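Local coordinates for protein Pre-mRNA-splicing factor 38 (Chaetomium thermophilum, PDB 5F5T) that is probably required for pre-mRNA splicing as a spliceosomal factor of the PRP38 family, at residues K117-R128 with M163-L171. Residues are numbered along the deposited sequence; the frame is centred on the assembly and turned at random.
Sequences KYLRALAAFYIR and MDEFIDDLL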
# COMPACT_ATOMS: atom_id res chain seq x y z
N LYS A 117 2.94 -6.41 -14.09
CA LYS A 117 2.18 -5.67 -13.10
C LYS A 117 2.28 -6.28 -11.70
O LYS A 117 2.33 -5.55 -10.72
CB LYS A 117 0.71 -5.57 -13.51
CG LYS A 117 0.07 -6.88 -13.93
CD LYS A 117 -1.22 -6.63 -14.70
CE LYS A 117 -1.99 -7.91 -14.90
NZ LYS A 117 -3.35 -7.59 -15.42
N TYR A 118 2.28 -7.61 -11.59
CA TYR A 118 2.38 -8.25 -10.28
C TYR A 118 3.77 -8.04 -9.67
O TYR A 118 3.93 -8.02 -8.45
CB TYR A 118 2.04 -9.74 -10.38
CG TYR A 118 0.56 -9.96 -10.55
CD1 TYR A 118 -0.32 -9.72 -9.50
CD2 TYR A 118 0.02 -10.34 -11.78
CE1 TYR A 118 -1.68 -9.89 -9.66
CE2 TYR A 118 -1.34 -10.50 -11.95
CZ TYR A 118 -2.19 -10.28 -10.88
OH TYR A 118 -3.54 -10.44 -11.03
N LEU A 119 4.78 -7.86 -10.52
CA LEU A 119 6.11 -7.53 -10.02
C LEU A 119 6.08 -6.15 -9.37
O LEU A 119 6.70 -5.93 -8.33
CB LEU A 119 7.15 -7.56 -11.15
CG LEU A 119 8.59 -7.29 -10.71
CD1 LEU A 119 8.96 -8.20 -9.55
CD2 LEU A 119 9.54 -7.49 -11.87
N ARG A 120 5.35 -5.22 -9.99
CA ARG A 120 5.18 -3.88 -9.42
C ARG A 120 4.40 -3.94 -8.13
O ARG A 120 4.69 -3.21 -7.18
CB ARG A 120 4.49 -2.94 -10.42
CG ARG A 120 4.15 -1.58 -9.82
CD ARG A 120 3.81 -0.53 -10.87
NE ARG A 120 4.85 -0.44 -11.89
CZ ARG A 120 4.77 0.32 -12.98
NH1 ARG A 120 5.77 0.33 -13.85
NH2 ARG A 120 3.69 1.07 -13.19
N ALA A 121 3.39 -4.80 -8.09
CA ALA A 121 2.59 -4.96 -6.88
C ALA A 121 3.45 -5.49 -5.74
O ALA A 121 3.37 -4.99 -4.62
CB ALA A 121 1.42 -5.90 -7.14
N LEU A 122 4.28 -6.47 -6.05
CA LEU A 122 5.19 -7.06 -5.07
C LEU A 122 6.18 -6.03 -4.56
O LEU A 122 6.37 -5.88 -3.36
CB LEU A 122 5.95 -8.24 -5.68
CG LEU A 122 6.86 -9.00 -4.71
CD1 LEU A 122 6.12 -9.35 -3.43
CD2 LEU A 122 7.47 -10.24 -5.36
N ALA A 123 6.78 -5.29 -5.49
CA ALA A 123 7.77 -4.28 -5.14
C ALA A 123 7.15 -3.19 -4.27
O ALA A 123 7.75 -2.76 -3.30
CB ALA A 123 8.39 -3.68 -6.39
N ALA A 124 5.95 -2.76 -4.64
CA ALA A 124 5.25 -1.74 -3.88
C ALA A 124 4.94 -2.24 -2.47
O ALA A 124 5.10 -1.51 -1.49
CB ALA A 124 3.98 -1.32 -4.59
N PHE A 125 4.51 -3.49 -2.38
CA PHE A 125 4.21 -4.12 -1.09
C PHE A 125 5.46 -4.10 -0.22
O PHE A 125 5.43 -3.63 0.92
CB PHE A 125 3.72 -5.55 -1.30
CG PHE A 125 3.22 -6.22 -0.05
CD1 PHE A 125 2.52 -5.51 0.92
CD2 PHE A 125 3.44 -7.58 0.16
CE1 PHE A 125 2.06 -6.14 2.06
CE2 PHE A 125 2.99 -8.21 1.31
CZ PHE A 125 2.30 -7.49 2.26
N TYR A 126 6.57 -4.57 -0.78
CA TYR A 126 7.83 -4.66 -0.07
C TYR A 126 8.31 -3.29 0.38
O TYR A 126 8.85 -3.13 1.48
CB TYR A 126 8.89 -5.33 -0.94
CG TYR A 126 10.21 -5.53 -0.24
CD1 TYR A 126 10.39 -6.59 0.64
CD2 TYR A 126 11.27 -4.65 -0.44
CE1 TYR A 126 11.60 -6.77 1.29
CE2 TYR A 126 12.47 -4.83 0.21
CZ TYR A 126 12.63 -5.89 1.08
OH TYR A 126 13.83 -6.07 1.73
N ILE A 127 8.12 -2.29 -0.48
CA ILE A 127 8.50 -0.93 -0.16
C ILE A 127 7.69 -0.41 1.02
O ILE A 127 8.23 0.17 1.95
CB ILE A 127 8.33 0.01 -1.37
CG1 ILE A 127 9.42 -0.26 -2.40
CG2 ILE A 127 8.36 1.47 -0.93
CD1 ILE A 127 9.40 0.68 -3.59
N ARG A 128 6.38 -0.67 0.99
CA ARG A 128 5.51 -0.26 2.09
C ARG A 128 5.94 -0.92 3.39
O ARG A 128 5.87 -0.33 4.47
CB ARG A 128 4.05 -0.59 1.78
CG ARG A 128 3.10 -0.37 2.95
CD ARG A 128 2.95 1.12 3.22
NE ARG A 128 2.05 1.42 4.33
CZ ARG A 128 2.35 1.27 5.62
NH1 ARG A 128 3.54 0.81 5.98
NH2 ARG A 128 1.45 1.56 6.54
N MET A 163 -4.38 -1.73 -9.89
CA MET A 163 -3.09 -1.34 -9.34
C MET A 163 -3.18 -0.07 -8.50
O MET A 163 -2.63 -0.01 -7.41
CB MET A 163 -2.07 -1.14 -10.46
CG MET A 163 -0.71 -0.67 -9.97
SD MET A 163 0.14 -1.92 -8.99
CE MET A 163 0.27 -3.25 -10.17
N ASP A 164 -3.91 0.92 -8.98
CA ASP A 164 -4.06 2.17 -8.25
C ASP A 164 -4.81 1.94 -6.95
O ASP A 164 -4.54 2.60 -5.94
CB ASP A 164 -4.75 3.23 -9.11
CG ASP A 164 -6.07 2.76 -9.67
OD1 ASP A 164 -6.08 1.77 -10.43
OD2 ASP A 164 -7.10 3.41 -9.38
N GLU A 165 -5.74 0.99 -6.97
CA GLU A 165 -6.48 0.62 -5.77
C GLU A 165 -5.59 -0.11 -4.77
O GLU A 165 -5.71 0.08 -3.56
CB GLU A 165 -7.69 -0.23 -6.13
CG GLU A 165 -8.97 0.56 -6.28
CD GLU A 165 -10.20 -0.34 -6.34
OE1 GLU A 165 -10.03 -1.57 -6.40
OE2 GLU A 165 -11.33 0.20 -6.33
N PHE A 166 -4.71 -0.96 -5.27
CA PHE A 166 -3.76 -1.68 -4.43
C PHE A 166 -2.77 -0.71 -3.77
O PHE A 166 -2.49 -0.81 -2.57
CB PHE A 166 -3.02 -2.73 -5.25
CG PHE A 166 -2.12 -3.62 -4.44
CD1 PHE A 166 -2.65 -4.49 -3.49
CD2 PHE A 166 -0.75 -3.58 -4.61
CE1 PHE A 166 -1.83 -5.30 -2.74
CE2 PHE A 166 0.08 -4.39 -3.86
CZ PHE A 166 -0.46 -5.26 -2.92
N ILE A 167 -2.26 0.24 -4.56
CA ILE A 167 -1.36 1.27 -4.06
C ILE A 167 -2.05 2.11 -3.00
O ILE A 167 -1.49 2.36 -1.93
CB ILE A 167 -0.86 2.19 -5.19
CG1 ILE A 167 -0.05 1.40 -6.21
CG2 ILE A 167 -0.04 3.33 -4.62
CD1 ILE A 167 1.16 0.73 -5.62
N ASP A 168 -3.27 2.53 -3.30
CA ASP A 168 -4.05 3.33 -2.37
C ASP A 168 -4.28 2.56 -1.07
O ASP A 168 -4.24 3.14 0.02
CB ASP A 168 -5.40 3.72 -2.98
CG ASP A 168 -6.10 4.82 -2.20
OD1 ASP A 168 -5.43 5.78 -1.77
OD2 ASP A 168 -7.33 4.71 -2.01
N ASP A 169 -4.50 1.25 -1.19
CA ASP A 169 -4.64 0.39 -0.01
C ASP A 169 -3.36 0.37 0.82
O ASP A 169 -3.40 0.46 2.04
CB ASP A 169 -5.01 -1.03 -0.42
CG ASP A 169 -6.49 -1.19 -0.72
OD1 ASP A 169 -7.24 -0.20 -0.55
OD2 ASP A 169 -6.92 -2.30 -1.09
N LEU A 170 -2.22 0.26 0.15
CA LEU A 170 -0.93 0.28 0.83
C LEU A 170 -0.73 1.60 1.57
O LEU A 170 -0.18 1.63 2.67
CB LEU A 170 0.20 0.08 -0.18
CG LEU A 170 0.31 -1.29 -0.85
CD1 LEU A 170 1.37 -1.23 -1.94
CD2 LEU A 170 0.65 -2.35 0.19
N LEU A 171 -1.15 2.68 0.94
CA LEU A 171 -0.99 4.02 1.49
C LEU A 171 -1.99 4.40 2.59
O LEU A 171 -1.72 5.31 3.37
CB LEU A 171 -1.06 5.04 0.35
CG LEU A 171 0.05 4.87 -0.68
CD1 LEU A 171 -0.01 5.95 -1.74
CD2 LEU A 171 1.42 4.86 0.01
O HOH W 1 -1.03 2.24 5.21
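Leu170 reaches across to the 117-128 helix with both methyls. Leu170 CD1 lies 3.7 Å from Ala124 CB, while Leu170 CD2 meets Phe125 CD1 from the edge of that ring and also touches the CB of Arg128. The CD1 methyl of Ile167 closes on Ala124 CB from the neighbouring turn, at 3.6 Å, and thus a single small residue receives two branched ones. Phe166 has its CB directed at the other helix and its CG anti to the backbone N (chi1 -174°), which carries the ring across to the Ala121 backbone. Ala121 O meets the edge of the Phe166 ring near its plane, while Ala121 CB lies off that plane, 3.9 Å from Phe166 CE2. Met163 is bent at chi2 and chi3 and lays its CE beside Lys117 and Ala121; the Met163 and Arg120 side chains cross at about a right angle, SD of Met163 lying against CG of Arg120.

One direct polar bond joins the two helices. Arg128 NE donates to Leu170 O at 2.8 Å, bent to 139° at the hydrogen; the oxygen lies close to the guanidinium plane. A water accepts from Arg128 NH2 at 2.9 Å and donates to the same Leu170 O at 2.7 Å, a second route to that carbonyl. Trp182 takes a further NH2 bond through its backbone oxygen and forms a cation-pi contact with Arg128. At the other end, Arg120 forms a salt bridge with Asp146.

The axes of the two segments come within 10.3 Å and run 8° from parallel: a buried, side-by-side helix packing within the helical PRP38 fold, its two helices linked through helix 133-140 and the antiparallel hairpin 149-162.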